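PDB 5CJP: Ras GTPase-activating-like protein IQGAP2 from Homo sapiens, which probably acts as a scaffold that binds GTP-loaded Rho-family GTPases such as Cdc42 through a domain related to Ras GTPase-activating proteins. Local coordinates for residues Y27-I32 with L65-T70; A71-I76 with K210-E215; Q112-V117 with N239-A244; R182-V187 with A271-H276; Y200-I205 with G230-Y235. All blocks are in the same frame, centred on the assembly; numbering follows the deposited sequence.

The five contacts show how an all-helical domain is built from helices, several of which serve in more than one contact. Interactions 1 and 2 follow each other along helix 58-79, their centres 14 Å apart, and interaction 5 adjoins both: Phe68 and Leu72 of helix 58-79 pack on Ile205. Helix 222-243 carries one segment of interaction 5 and one of interaction 3, and interactions 3 and 4 lie 11 Å apart between centres, with Ala271 against Val243. Interactions 1 and 4 stand on opposite sides of the chain's centre, 34 Å apart. Helix 58-79 also supplies Arg59 and Glu60 to the GTP pocket, while residues of interactions 3, 4 and 5 touch the chain of another protein.

Interaction 1 (Y27-I32 with L65-T70); sequences YLAKLI and LKLFKT
Leu67 carries the apolar contact with helix 25-34, using both of its methyl branches. Its CD1 rests 3.8 Å from the methyl carbon CB of Ala29, and its other branch, CD2, lies 4.3 Å from CB of Lys30. With CG anti to the backbone N (chi1 -172°), the leucine reaches across the gap and divides its fork between two consecutive residues of the facing helix. The shared surface is small, about 100 Å², and the closest CA atoms, of Lys30 and Leu67, are 7.5 Å apart.

The polar groups take part differently, since they bond within their own helix or to more distant partners. OG1 of Thr70 makes a weak hydrogen bond to O of Leu67. Lys30 offers only the root of its chain to Leu67; the rest runs extended away from it, and its NZ forms a long, weak ion pair with Asp364 of a second copy of the protein, whose carboxylate is also hydrogen-bonded with Tyr27 OH. On the other helix, Lys66 makes a salt bridge to Glu318.

The contact thus joins helix 25-34 to helix 58-79 in the all-helical array of this GAP-related protein. Neighbouring helices cover part of the pair. Met96 of helix 92-102 touches both Ala29 and Phe68, helices 7-23 and 37-54 cover Leu28, and helix 200-216 meets helix 58-79 at Leu65, Phe68 and Lys69.

Interaction 2 (A71-I76 with K210-E215); sequences ALEEEI and KNSIHE
Ile76 and Ile213 meet where two helices of the all-helical GAP-related fold run side by side, the axes of the two segments 10.1 Å apart and inclined at 26°. The close-packed part gathers round Ile76. Its CG1 lies 3.8 Å from CD1 of Ile213, the two side chains crossing at about a right angle, while its terminal CD1 sits 3.5 Å from CB of Ser212. With CG1 beside the backbone N (chi1 -67°), the longer branch of Ile76 is laid along the facing helix and touches both residues. Cutting Ile76 back to an alanine would probably open a gap beside Ser212 and leave the tip of Ile213 without its partner on this helix. Leu225 and Ile228 of helix 222-243 continue the apolar layer beyond Ile213.

The other side is looser and more polar. Glu73 is partly exposed and touches only through its aliphatic part, CG lying 3.9 Å from Ser212 OG. Beyond that point its chain is extended and the carboxylate ends near that of the exposed Glu215, two like charges whose repulsion, at this separation, is probably mild. The two carboxylates stay apart, with OE2 of Glu73 5.6 Å from OE2 of Glu215.

Interaction 3 (Q112-V117 with N239-A244); sequences QLLAPV and NPAIVA
The backbone N of Ala244 bonds to O of Pro240 at 2.8 Å, closing the last turn of the helix that holds Ala241 and Ile242 against Leu114. Ala244 is also the first residue to leave helical geometry, and thus the contact uses the very end of helix 222-243. A second backbone bond, from N of Val243 to O of Asn239 at 3.1 Å, ties down the same turn.

Across the contact everything is apolar, and Leu114 does the reaching. With CG anti to its carbonyl carbon (chi1 -67°), the forked end is carried to the other helix. CD1 touches two partners, 3.8 Å from CB of Ala241 and 3.7 Å from CG1 of Ile242, and CD2 comes within 3.9 Å of the same CG1. Leucine and isoleucine cross at about a right angle, the fork of one bearing on the middle of the other's longer branch. All three residues are buried. In the GAP-related fold this is a joint between helix 111-123 and the C-terminal end of helix 222-243, and helix 167-193 completes it: Ile191 packs on Leu114, and Val187 on Ile242. Leu110 and Ile250, both from loops, cover Ala241. On the same turn, the side chain of Asn239 faces elsewhere, with its ND2 hydrogen-bonded to an aromatic side chain in the chain of another protein.

Interaction 4 (R182-V187 with A271-H276); sequences RVTDKV and AKVLQH
Thr184 lays its methyl group over the branch point of Leu274, with CG2 3.6 Å from CD2 and 3.8 Å from CG of the leucine. The two side chains slide past each other in opposite directions. Placing CG2 anti to the backbone N turns the methyl to the partner helix and leaves OG1 to bond with O of Leu180 in its own helix, which satisfies the hydroxyl of this buried residue. One turn on, Val187 takes up the other branch: its CG1 lies 3.7 Å from CD1 of Leu274. The leucine thus spans two residues spaced along helix 167-193. Within the GAP-related fold this pair is steeply crossed, helix 261-278 passing at 62° to helix 167-193 with the axes of the two segments 10.2 Å apart. Val273 adds a looser touch, CG1 at 4.2 Å from CG2 of Thr184. Beyond the pair, Phe304 and Tyr234 pack on Leu274, while NE2 of Gln275 hydrogen-bonds to the backbone of another protein's chain.

Interaction 5 (Y200-I205 with G230-Y235); sequences YGLRYI and GNLLYY
Leu202 can be followed outward from its CB toward Leu233. CB leads to a CG anti to the backbone N (chi1 177°), which swings the fork toward the other helix; CG lies 3.7 Å from CD2 of Leu233. At the tip the same methyl serves both branches, since CD1 of Leu202 is 4.0 Å and CD2 of Leu202 is 4.1 Å from Leu233 CD2. The methyl thus sits against the branch point, outside the fork, the two chains sliding past each other in opposite directions. CD1 also faces CD1 of Leu232 at 4.3 Å, and CD2 of Leu232 in turn meets CG2 of Ile205 loosely, at 4.5 Å. Val98 of helix 92-102 packs on Leu232, and Val97 on Ile205. The helix of Leu232 widens into a pi-type turn at 231-235. Helices 200-216 and 222-243 follow each other in the chain and run at 149°, roughly antiparallel, an arrangement characteristic of an alpha-alpha hairpin, here in the core of the GAP-related domain.

Interaction 1 (Y27-I32 with L65-T70)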
# COMPACT_ATOMS: atom_id res chain seq x y z
N TYR E 27 -25.03 -5.43 3.66
CA TYR E 27 -25.52 -6.73 4.10
C TYR E 27 -24.50 -7.38 5.05
O TYR E 27 -24.87 -8.09 5.99
CB TYR E 27 -25.82 -7.60 2.87
CG TYR E 27 -26.32 -8.99 3.19
CD1 TYR E 27 -27.45 -9.18 4.00
CD2 TYR E 27 -25.65 -10.13 2.74
CE1 TYR E 27 -27.89 -10.45 4.37
CE2 TYR E 27 -26.07 -11.41 3.10
CZ TYR E 27 -27.19 -11.56 3.92
OH TYR E 27 -27.62 -12.80 4.29
N LEU E 28 -23.21 -7.13 4.82
CA LEU E 28 -22.18 -7.69 5.71
C LEU E 28 -22.44 -7.09 7.10
O LEU E 28 -22.48 -7.81 8.11
CB LEU E 28 -20.78 -7.29 5.24
CG LEU E 28 -19.66 -8.28 5.57
CD1 LEU E 28 -18.34 -7.57 5.69
CD2 LEU E 28 -19.93 -8.97 6.86
N ALA E 29 -22.60 -5.76 7.14
CA ALA E 29 -22.88 -5.05 8.38
C ALA E 29 -24.07 -5.68 9.08
O ALA E 29 -24.03 -5.95 10.28
CB ALA E 29 -23.16 -3.59 8.10
N LYS E 30 -25.15 -5.91 8.34
CA LYS E 30 -26.32 -6.53 8.95
C LYS E 30 -25.95 -7.89 9.56
O LYS E 30 -26.31 -8.18 10.71
CB LYS E 30 -27.45 -6.70 7.92
CG LYS E 30 -28.69 -7.34 8.49
CD LYS E 30 -29.54 -7.91 7.39
CE LYS E 30 -30.68 -8.77 7.94
NZ LYS E 30 -31.24 -9.69 6.89
N LEU E 31 -25.23 -8.73 8.82
CA LEU E 31 -24.83 -10.03 9.35
C LEU E 31 -24.02 -9.84 10.63
O LEU E 31 -24.11 -10.65 11.58
CB LEU E 31 -23.99 -10.78 8.33
CG LEU E 31 -24.71 -11.28 7.09
CD1 LEU E 31 -23.73 -12.03 6.20
CD2 LEU E 31 -25.85 -12.19 7.49
N ILE E 32 -23.20 -8.79 10.65
CA ILE E 32 -22.41 -8.50 11.85
C ILE E 32 -23.34 -8.20 13.03
O ILE E 32 -23.12 -8.70 14.14
CB ILE E 32 -21.40 -7.32 11.61
CG1 ILE E 32 -20.12 -7.84 10.92
CG2 ILE E 32 -21.09 -6.60 12.87
CD1 ILE E 32 -20.33 -8.99 10.05
N LEU E 65 -27.41 4.82 6.75
CA LEU E 65 -28.23 5.41 7.80
C LEU E 65 -29.50 4.60 7.96
O LEU E 65 -29.95 4.35 9.08
CB LEU E 65 -28.60 6.87 7.47
CG LEU E 65 -27.48 7.90 7.69
CD1 LEU E 65 -27.87 9.26 7.14
CD2 LEU E 65 -27.14 7.96 9.17
N LYS E 66 -30.09 4.17 6.86
CA LYS E 66 -31.31 3.38 6.95
C LYS E 66 -30.99 2.02 7.54
O LYS E 66 -31.81 1.44 8.24
CB LYS E 66 -31.95 3.23 5.58
CG LYS E 66 -32.24 4.58 4.94
CD LYS E 66 -33.21 5.41 5.79
CE LYS E 66 -34.59 4.77 5.84
NZ LYS E 66 -35.61 5.71 6.37
N LEU E 67 -29.78 1.53 7.28
CA LEU E 67 -29.37 0.24 7.82
C LEU E 67 -29.27 0.40 9.33
O LEU E 67 -29.82 -0.39 10.09
CB LEU E 67 -28.01 -0.15 7.24
CG LEU E 67 -27.42 -1.54 7.50
CD1 LEU E 67 -26.25 -1.43 8.41
CD2 LEU E 67 -28.48 -2.48 8.05
N PHE E 68 -28.58 1.45 9.77
CA PHE E 68 -28.43 1.73 11.19
C PHE E 68 -29.79 1.85 11.86
O PHE E 68 -30.04 1.23 12.91
CB PHE E 68 -27.67 3.04 11.40
CG PHE E 68 -26.20 2.90 11.20
CD1 PHE E 68 -25.41 4.03 10.99
CD2 PHE E 68 -25.58 1.65 11.23
CE1 PHE E 68 -24.03 3.92 10.83
CE2 PHE E 68 -24.21 1.52 11.07
CZ PHE E 68 -23.43 2.65 10.87
N LYS E 69 -30.68 2.63 11.24
CA LYS E 69 -32.01 2.84 11.77
C LYS E 69 -32.80 1.56 12.02
O LYS E 69 -33.18 1.26 13.15
CB LYS E 69 -32.82 3.74 10.83
CG LYS E 69 -34.09 4.25 11.47
CD LYS E 69 -35.02 4.91 10.48
CE LYS E 69 -35.82 3.87 9.72
NZ LYS E 69 -36.95 4.47 8.95
N THR E 70 -33.04 0.80 10.96
CA THR E 70 -33.82 -0.42 11.11
C THR E 70 -33.19 -1.41 12.09
O THR E 70 -33.90 -2.12 12.80
CB THR E 70 -34.02 -1.10 9.77
OG1 THR E 70 -32.85 -1.84 9.45
CG2 THR E 70 -34.28 -0.08 8.69

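Interaction 2 (A71-I76 with K210-E215)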
# COMPACT_ATOMS: atom_id res chain seq x y z
N ALA E 71 -31.86 -1.45 12.12
CA ALA E 71 -31.16 -2.36 13.03
C ALA E 71 -31.34 -1.89 14.47
O ALA E 71 -31.51 -2.70 15.37
CB ALA E 71 -29.67 -2.44 12.67
N LEU E 72 -31.27 -0.58 14.69
CA LEU E 72 -31.45 -0.06 16.04
C LEU E 72 -32.89 -0.31 16.49
O LEU E 72 -33.13 -0.69 17.63
CB LEU E 72 -31.12 1.44 16.11
CG LEU E 72 -31.26 2.19 17.45
CD1 LEU E 72 -30.59 1.46 18.60
CD2 LEU E 72 -30.66 3.57 17.27
N GLU E 73 -33.86 -0.11 15.60
CA GLU E 73 -35.26 -0.35 15.99
C GLU E 73 -35.47 -1.85 16.14
O GLU E 73 -36.24 -2.30 16.98
CB GLU E 73 -36.22 0.22 14.95
CG GLU E 73 -36.10 1.72 14.77
CD GLU E 73 -36.90 2.23 13.61
OE1 GLU E 73 -36.92 1.56 12.55
OE2 GLU E 73 -37.51 3.31 13.74
N GLU E 74 -34.76 -2.62 15.33
CA GLU E 74 -34.85 -4.07 15.38
C GLU E 74 -34.43 -4.48 16.80
O GLU E 74 -35.11 -5.24 17.47
CB GLU E 74 -33.90 -4.69 14.37
CG GLU E 74 -34.12 -6.17 14.12
CD GLU E 74 -35.28 -6.42 13.19
OE1 GLU E 74 -36.13 -7.28 13.53
OE2 GLU E 74 -35.35 -5.78 12.12
N GLU E 75 -33.30 -3.93 17.23
CA GLU E 75 -32.74 -4.20 18.54
C GLU E 75 -33.69 -3.84 19.68
O GLU E 75 -33.93 -4.64 20.59
CB GLU E 75 -31.45 -3.41 18.70
CG GLU E 75 -30.74 -3.53 20.04
CD GLU E 75 -29.99 -4.84 20.19
OE1 GLU E 75 -29.79 -5.51 19.16
OE2 GLU E 75 -29.59 -5.19 21.33
N ILE E 76 -34.21 -2.62 19.63
CA ILE E 76 -35.13 -2.13 20.64
C ILE E 76 -36.38 -2.99 20.78
O ILE E 76 -36.61 -3.58 21.84
CB ILE E 76 -35.51 -0.68 20.36
CG1 ILE E 76 -34.27 0.20 20.55
CG2 ILE E 76 -36.60 -0.23 21.29
CD1 ILE E 76 -34.34 1.49 19.79
N LYS E 210 -33.82 7.92 20.39
CA LYS E 210 -34.77 8.53 21.31
C LYS E 210 -36.23 8.28 20.93
O LYS E 210 -37.01 7.80 21.75
CB LYS E 210 -34.51 10.04 21.40
CG LYS E 210 -35.59 10.84 22.13
CD LYS E 210 -34.99 12.03 22.85
CE LYS E 210 -35.78 13.31 22.61
NZ LYS E 210 -35.52 13.84 21.24
N ASN E 211 -36.60 8.59 19.70
CA ASN E 211 -37.98 8.42 19.25
C ASN E 211 -38.42 6.97 19.24
O ASN E 211 -39.61 6.69 19.21
CB ASN E 211 -38.17 9.00 17.85
CG ASN E 211 -37.81 10.48 17.78
OD1 ASN E 211 -37.75 11.17 18.81
ND2 ASN E 211 -37.57 10.97 16.57
N SER E 212 -37.46 6.06 19.28
CA SER E 212 -37.77 4.65 19.26
C SER E 212 -38.06 4.15 20.67
O SER E 212 -39.06 3.44 20.89
CB SER E 212 -36.60 3.89 18.66
OG SER E 212 -36.95 2.54 18.44
N ILE E 213 -37.19 4.51 21.62
CA ILE E 213 -37.41 4.11 23.01
C ILE E 213 -38.73 4.70 23.49
O ILE E 213 -39.49 4.04 24.18
CB ILE E 213 -36.26 4.55 23.96
CG1 ILE E 213 -35.09 3.60 23.80
CG2 ILE E 213 -36.67 4.53 25.37
CD1 ILE E 213 -34.71 3.49 22.45
N HIS E 214 -38.99 5.95 23.10
CA HIS E 214 -40.22 6.62 23.49
C HIS E 214 -41.42 5.93 22.89
O HIS E 214 -42.47 5.86 23.51
CB HIS E 214 -40.21 8.08 23.03
CG HIS E 214 -41.50 8.81 23.31
ND1 HIS E 214 -41.87 9.95 22.62
CD2 HIS E 214 -42.49 8.57 24.19
CE1 HIS E 214 -43.03 10.37 23.07
NE2 HIS E 214 -43.44 9.55 24.03
N GLU E 215 -41.28 5.44 21.67
CA GLU E 215 -42.40 4.76 21.03
C GLU E 215 -42.78 3.49 21.78
O GLU E 215 -43.96 3.17 21.90
CB GLU E 215 -42.04 4.41 19.58
CG GLU E 215 -43.21 3.83 18.78
CD GLU E 215 -42.76 2.90 17.67
OE1 GLU E 215 -43.63 2.42 16.91
OE2 GLU E 215 -41.54 2.64 17.56

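Interaction 3 (Q112-V117 with N239-A244)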
# COMPACT_ATOMS: atom_id res chain seq x y z
N GLN E 112 -10.90 18.10 15.96
CA GLN E 112 -11.13 19.49 15.58
C GLN E 112 -12.20 20.02 16.52
O GLN E 112 -13.12 20.72 16.09
CB GLN E 112 -11.64 19.57 14.14
CG GLN E 112 -11.88 20.99 13.64
CD GLN E 112 -13.03 21.08 12.64
OE1 GLN E 112 -14.00 21.80 12.86
NE2 GLN E 112 -12.91 20.36 11.54
N LEU E 113 -12.09 19.70 17.80
CA LEU E 113 -13.09 20.14 18.77
C LEU E 113 -12.61 19.92 20.21
O LEU E 113 -13.02 20.65 21.12
CB LEU E 113 -14.40 19.38 18.51
CG LEU E 113 -15.65 19.62 19.36
CD1 LEU E 113 -16.86 19.04 18.67
CD2 LEU E 113 -15.49 18.98 20.72
N LEU E 114 -11.75 18.93 20.40
CA LEU E 114 -11.23 18.62 21.72
C LEU E 114 -9.74 18.85 21.82
O LEU E 114 -9.22 19.11 22.90
CB LEU E 114 -11.51 17.16 22.07
CG LEU E 114 -12.94 16.68 22.30
CD1 LEU E 114 -12.91 15.16 22.48
CD2 LEU E 114 -13.55 17.38 23.51
N ALA E 115 -9.05 18.75 20.68
CA ALA E 115 -7.60 18.89 20.65
C ALA E 115 -7.06 20.12 21.38
O ALA E 115 -6.15 20.00 22.20
CB ALA E 115 -7.11 18.88 19.20
N PRO E 116 -7.60 21.32 21.09
CA PRO E 116 -7.14 22.55 21.74
C PRO E 116 -7.15 22.50 23.28
O PRO E 116 -6.12 22.74 23.91
CB PRO E 116 -8.10 23.60 21.19
CG PRO E 116 -8.37 23.09 19.82
CD PRO E 116 -8.60 21.63 20.06
N VAL E 117 -8.30 22.20 23.87
CA VAL E 117 -8.39 22.14 25.33
C VAL E 117 -7.70 20.93 25.91
O VAL E 117 -7.24 20.96 27.06
CB VAL E 117 -9.86 22.12 25.83
CG1 VAL E 117 -10.58 23.34 25.33
CG2 VAL E 117 -10.55 20.82 25.41
N ASN E 239 -16.45 11.08 25.24
CA ASN E 239 -15.74 10.93 26.50
C ASN E 239 -14.47 10.08 26.33
O ASN E 239 -13.44 10.32 26.97
CB ASN E 239 -16.67 10.33 27.56
CG ASN E 239 -16.23 10.64 28.97
OD1 ASN E 239 -15.81 11.76 29.27
ND2 ASN E 239 -16.32 9.66 29.85
N PRO E 240 -14.53 9.04 25.48
CA PRO E 240 -13.31 8.24 25.30
C PRO E 240 -12.19 9.05 24.65
O PRO E 240 -11.01 8.82 24.92
CB PRO E 240 -13.79 7.09 24.43
CG PRO E 240 -15.19 6.87 24.93
CD PRO E 240 -15.72 8.28 25.05
N ALA E 241 -12.54 10.01 23.80
CA ALA E 241 -11.51 10.80 23.14
C ALA E 241 -10.87 11.80 24.10
O ALA E 241 -9.72 12.23 23.91
CB ALA E 241 -12.11 11.52 21.96
N ILE E 242 -11.60 12.17 25.14
CA ILE E 242 -11.07 13.07 26.13
C ILE E 242 -10.07 12.28 26.99
O ILE E 242 -8.96 12.73 27.25
CB ILE E 242 -12.19 13.64 27.00
CG1 ILE E 242 -13.07 14.58 26.17
CG2 ILE E 242 -11.62 14.35 28.22
CD1 ILE E 242 -14.36 14.90 26.84
N VAL E 243 -10.47 11.08 27.41
CA VAL E 243 -9.63 10.22 28.24
C VAL E 243 -8.45 9.62 27.50
O VAL E 243 -7.40 9.38 28.09
CB VAL E 243 -10.48 9.09 28.84
CG1 VAL E 243 -9.57 7.98 29.38
CG2 VAL E 243 -11.36 9.64 29.94
N ALA E 244 -8.62 9.36 26.21
CA ALA E 244 -7.53 8.78 25.44
C ALA E 244 -7.34 9.50 24.12
O ALA E 244 -7.59 8.93 23.06
CB ALA E 244 -7.78 7.30 25.19

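Interaction 4 (R182-V187 with A271-H276)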
# COMPACT_ATOMS: atom_id res chain seq x y z
N ARG E 182 -11.80 24.06 36.65
CA ARG E 182 -11.33 25.02 35.67
C ARG E 182 -11.07 24.38 34.30
O ARG E 182 -11.48 24.92 33.27
CB ARG E 182 -10.04 25.65 36.18
CG ARG E 182 -10.00 27.14 36.07
CD ARG E 182 -8.58 27.60 36.26
NE ARG E 182 -7.73 27.03 35.21
CZ ARG E 182 -6.76 26.15 35.43
NH1 ARG E 182 -6.51 25.71 36.66
NH2 ARG E 182 -6.04 25.71 34.41
N VAL E 183 -10.36 23.25 34.28
CA VAL E 183 -10.08 22.56 33.02
C VAL E 183 -11.35 21.95 32.46
O VAL E 183 -11.56 21.95 31.26
CB VAL E 183 -9.05 21.45 33.19
CG1 VAL E 183 -7.72 21.91 32.66
CG2 VAL E 183 -8.90 21.07 34.63
N THR E 184 -12.20 21.45 33.34
CA THR E 184 -13.44 20.84 32.92
C THR E 184 -14.33 21.83 32.20
O THR E 184 -14.90 21.50 31.16
CB THR E 184 -14.23 20.29 34.12
OG1 THR E 184 -13.45 19.29 34.79
CG2 THR E 184 -15.54 19.68 33.68
N ASP E 185 -14.44 23.04 32.74
CA ASP E 185 -15.29 24.06 32.14
C ASP E 185 -14.78 24.38 30.73
O ASP E 185 -15.58 24.64 29.83
CB ASP E 185 -15.34 25.33 33.00
CG ASP E 185 -16.62 26.13 32.79
OD1 ASP E 185 -16.56 27.38 32.82
OD2 ASP E 185 -17.70 25.52 32.61
N LYS E 186 -13.46 24.36 30.55
CA LYS E 186 -12.90 24.62 29.23
C LYS E 186 -13.37 23.52 28.28
O LYS E 186 -13.86 23.82 27.19
CB LYS E 186 -11.37 24.65 29.29
CG LYS E 186 -10.82 25.90 29.97
CD LYS E 186 -9.33 26.09 29.74
CE LYS E 186 -8.89 27.45 30.27
NZ LYS E 186 -7.44 27.75 30.06
N VAL E 187 -13.25 22.26 28.68
CA VAL E 187 -13.70 21.15 27.84
C VAL E 187 -15.18 21.27 27.53
O VAL E 187 -15.60 21.22 26.38
CB VAL E 187 -13.48 19.80 28.52
CG1 VAL E 187 -14.14 18.71 27.72
CG2 VAL E 187 -11.99 19.52 28.67
N ALA E 271 -13.15 13.51 32.68
CA ALA E 271 -14.16 12.58 32.18
C ALA E 271 -15.11 12.13 33.28
O ALA E 271 -16.30 11.94 33.04
CB ALA E 271 -13.50 11.40 31.57
N LYS E 272 -14.58 11.95 34.49
CA LYS E 272 -15.42 11.52 35.59
C LYS E 272 -16.40 12.63 35.95
O LYS E 272 -17.61 12.39 36.06
CB LYS E 272 -14.56 11.14 36.79
CG LYS E 272 -15.36 10.49 37.91
CD LYS E 272 -14.46 10.10 39.05
CE LYS E 272 -15.24 9.62 40.26
NZ LYS E 272 -14.31 9.42 41.42
N VAL E 273 -15.91 13.85 36.12
CA VAL E 273 -16.81 14.94 36.45
C VAL E 273 -17.88 15.12 35.38
O VAL E 273 -19.06 15.25 35.69
CB VAL E 273 -16.07 16.27 36.61
CG1 VAL E 273 -17.08 17.40 36.81
CG2 VAL E 273 -15.14 16.20 37.80
N LEU E 274 -17.48 15.11 34.11
CA LEU E 274 -18.45 15.28 33.04
C LEU E 274 -19.46 14.12 32.92
O LEU E 274 -20.62 14.36 32.58
CB LEU E 274 -17.73 15.54 31.71
CG LEU E 274 -17.05 16.91 31.52
CD1 LEU E 274 -16.48 17.03 30.11
CD2 LEU E 274 -18.05 18.03 31.76
N GLN E 275 -19.03 12.89 33.21
CA GLN E 275 -19.94 11.74 33.15
C GLN E 275 -21.05 12.02 34.14
O GLN E 275 -22.22 12.08 33.78
CB GLN E 275 -19.26 10.45 33.59
CG GLN E 275 -19.55 9.20 32.76
CD GLN E 275 -21.01 9.00 32.34
OE1 GLN E 275 -21.54 9.81 31.59
NE2 GLN E 275 -21.64 7.92 32.79
N HIS E 276 -20.65 12.22 35.39
CA HIS E 276 -21.60 12.51 36.47
C HIS E 276 -22.59 13.61 36.10
O HIS E 276 -23.79 13.46 36.34
CB HIS E 276 -20.84 12.91 37.73
CG HIS E 276 -20.26 11.74 38.46
ND1 HIS E 276 -20.92 11.11 39.50
CD2 HIS E 276 -19.12 11.05 38.27
CE1 HIS E 276 -20.20 10.09 39.92
NE2 HIS E 276 -19.10 10.02 39.18

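Interaction 5 (Y200-I205 with G230-Y235)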
# COMPACT_ATOMS: atom_id res chain seq x y z
N TYR E 200 -24.10 14.91 11.02
CA TYR E 200 -25.55 14.72 10.82
C TYR E 200 -25.97 13.29 11.19
O TYR E 200 -26.89 13.09 11.99
CB TYR E 200 -25.94 14.97 9.35
CG TYR E 200 -27.34 14.50 9.06
CD1 TYR E 200 -28.46 15.16 9.59
CD2 TYR E 200 -27.56 13.33 8.33
CE1 TYR E 200 -29.74 14.65 9.42
CE2 TYR E 200 -28.85 12.81 8.15
CZ TYR E 200 -29.94 13.48 8.69
OH TYR E 200 -31.21 12.96 8.53
N GLY E 201 -25.30 12.30 10.58
CA GLY E 201 -25.62 10.90 10.84
C GLY E 201 -25.66 10.52 12.32
O GLY E 201 -26.53 9.77 12.76
N LEU E 202 -24.70 11.01 13.09
CA LEU E 202 -24.70 10.71 14.51
C LEU E 202 -25.92 11.35 15.19
O LEU E 202 -26.56 10.73 16.06
CB LEU E 202 -23.42 11.25 15.15
CG LEU E 202 -23.31 11.06 16.66
CD1 LEU E 202 -23.66 9.64 16.99
CD2 LEU E 202 -21.91 11.43 17.16
N ARG E 203 -26.22 12.59 14.83
CA ARG E 203 -27.35 13.30 15.42
C ARG E 203 -28.63 12.59 15.03
O ARG E 203 -29.57 12.50 15.83
CB ARG E 203 -27.42 14.76 14.95
CG ARG E 203 -26.41 15.70 15.60
CD ARG E 203 -26.63 17.15 15.19
NE ARG E 203 -27.79 17.78 15.82
CZ ARG E 203 -28.12 19.07 15.66
NH1 ARG E 203 -27.38 19.85 14.89
NH2 ARG E 203 -29.19 19.58 16.27
N TYR E 204 -28.66 12.09 13.81
CA TYR E 204 -29.85 11.42 13.32
C TYR E 204 -30.13 10.11 14.06
O TYR E 204 -31.27 9.82 14.40
CB TYR E 204 -29.73 11.17 11.82
CG TYR E 204 -30.86 10.34 11.29
CD1 TYR E 204 -32.18 10.79 11.39
CD2 TYR E 204 -30.63 9.08 10.74
CE1 TYR E 204 -33.25 9.99 10.96
CE2 TYR E 204 -31.68 8.28 10.32
CZ TYR E 204 -32.99 8.73 10.43
OH TYR E 204 -34.01 7.91 10.03
N ILE E 205 -29.09 9.33 14.32
CA ILE E 205 -29.29 8.09 15.03
C ILE E 205 -29.72 8.36 16.48
O ILE E 205 -30.50 7.60 17.05
CB ILE E 205 -28.03 7.21 14.99
CG1 ILE E 205 -27.80 6.72 13.55
CG2 ILE E 205 -28.17 6.03 15.92
CD1 ILE E 205 -28.89 5.86 13.01
N GLY E 230 -27.73 10.89 25.88
CA GLY E 230 -26.47 11.41 26.35
C GLY E 230 -25.42 10.32 26.47
O GLY E 230 -24.23 10.59 26.42
N ASN E 231 -25.88 9.08 26.64
CA ASN E 231 -24.99 7.94 26.76
C ASN E 231 -24.30 7.74 25.42
O ASN E 231 -23.11 7.47 25.36
CB ASN E 231 -25.78 6.68 27.11
CG ASN E 231 -24.93 5.42 27.00
OD1 ASN E 231 -24.06 5.17 27.83
ND2 ASN E 231 -25.18 4.62 25.97
N LEU E 232 -25.07 7.88 24.34
CA LEU E 232 -24.54 7.73 22.99
C LEU E 232 -23.59 8.86 22.61
O LEU E 232 -22.45 8.62 22.22
CB LEU E 232 -25.70 7.71 21.98
CG LEU E 232 -25.34 7.89 20.49
CD1 LEU E 232 -24.43 6.74 20.00
CD2 LEU E 232 -26.62 7.93 19.67
N LEU E 233 -24.07 10.09 22.74
CA LEU E 233 -23.30 11.27 22.37
C LEU E 233 -22.12 11.56 23.27
O LEU E 233 -21.06 11.96 22.78
CB LEU E 233 -24.21 12.48 22.32
CG LEU E 233 -25.36 12.37 21.32
CD1 LEU E 233 -26.12 13.67 21.32
CD2 LEU E 233 -24.81 12.07 19.92
N TYR E 234 -22.30 11.36 24.57
CA TYR E 234 -21.22 11.65 25.49
C TYR E 234 -20.36 10.50 25.97
O TYR E 234 -19.19 10.41 25.61
CB TYR E 234 -21.73 12.43 26.72
CG TYR E 234 -20.57 13.00 27.48
CD1 TYR E 234 -19.79 14.00 26.93
CD2 TYR E 234 -20.12 12.39 28.65
CE1 TYR E 234 -18.57 14.38 27.50
CE2 TYR E 234 -18.90 12.76 29.23
CZ TYR E 234 -18.13 13.74 28.64
OH TYR E 234 -16.89 14.04 29.15
N TYR E 235 -20.91 9.62 26.79
CA TYR E 235 -20.13 8.52 27.34
C TYR E 235 -19.53 7.61 26.29
O TYR E 235 -18.42 7.11 26.43
CB TYR E 235 -20.98 7.67 28.30
CG TYR E 235 -20.18 6.63 29.05
CD1 TYR E 235 -19.36 7.00 30.11
CD2 TYR E 235 -20.23 5.29 28.68
CE1 TYR E 235 -18.61 6.07 30.79
CE2 TYR E 235 -19.47 4.34 29.35
CZ TYR E 235 -18.66 4.73 30.41
OH TYR E 235 -17.90 3.79 31.08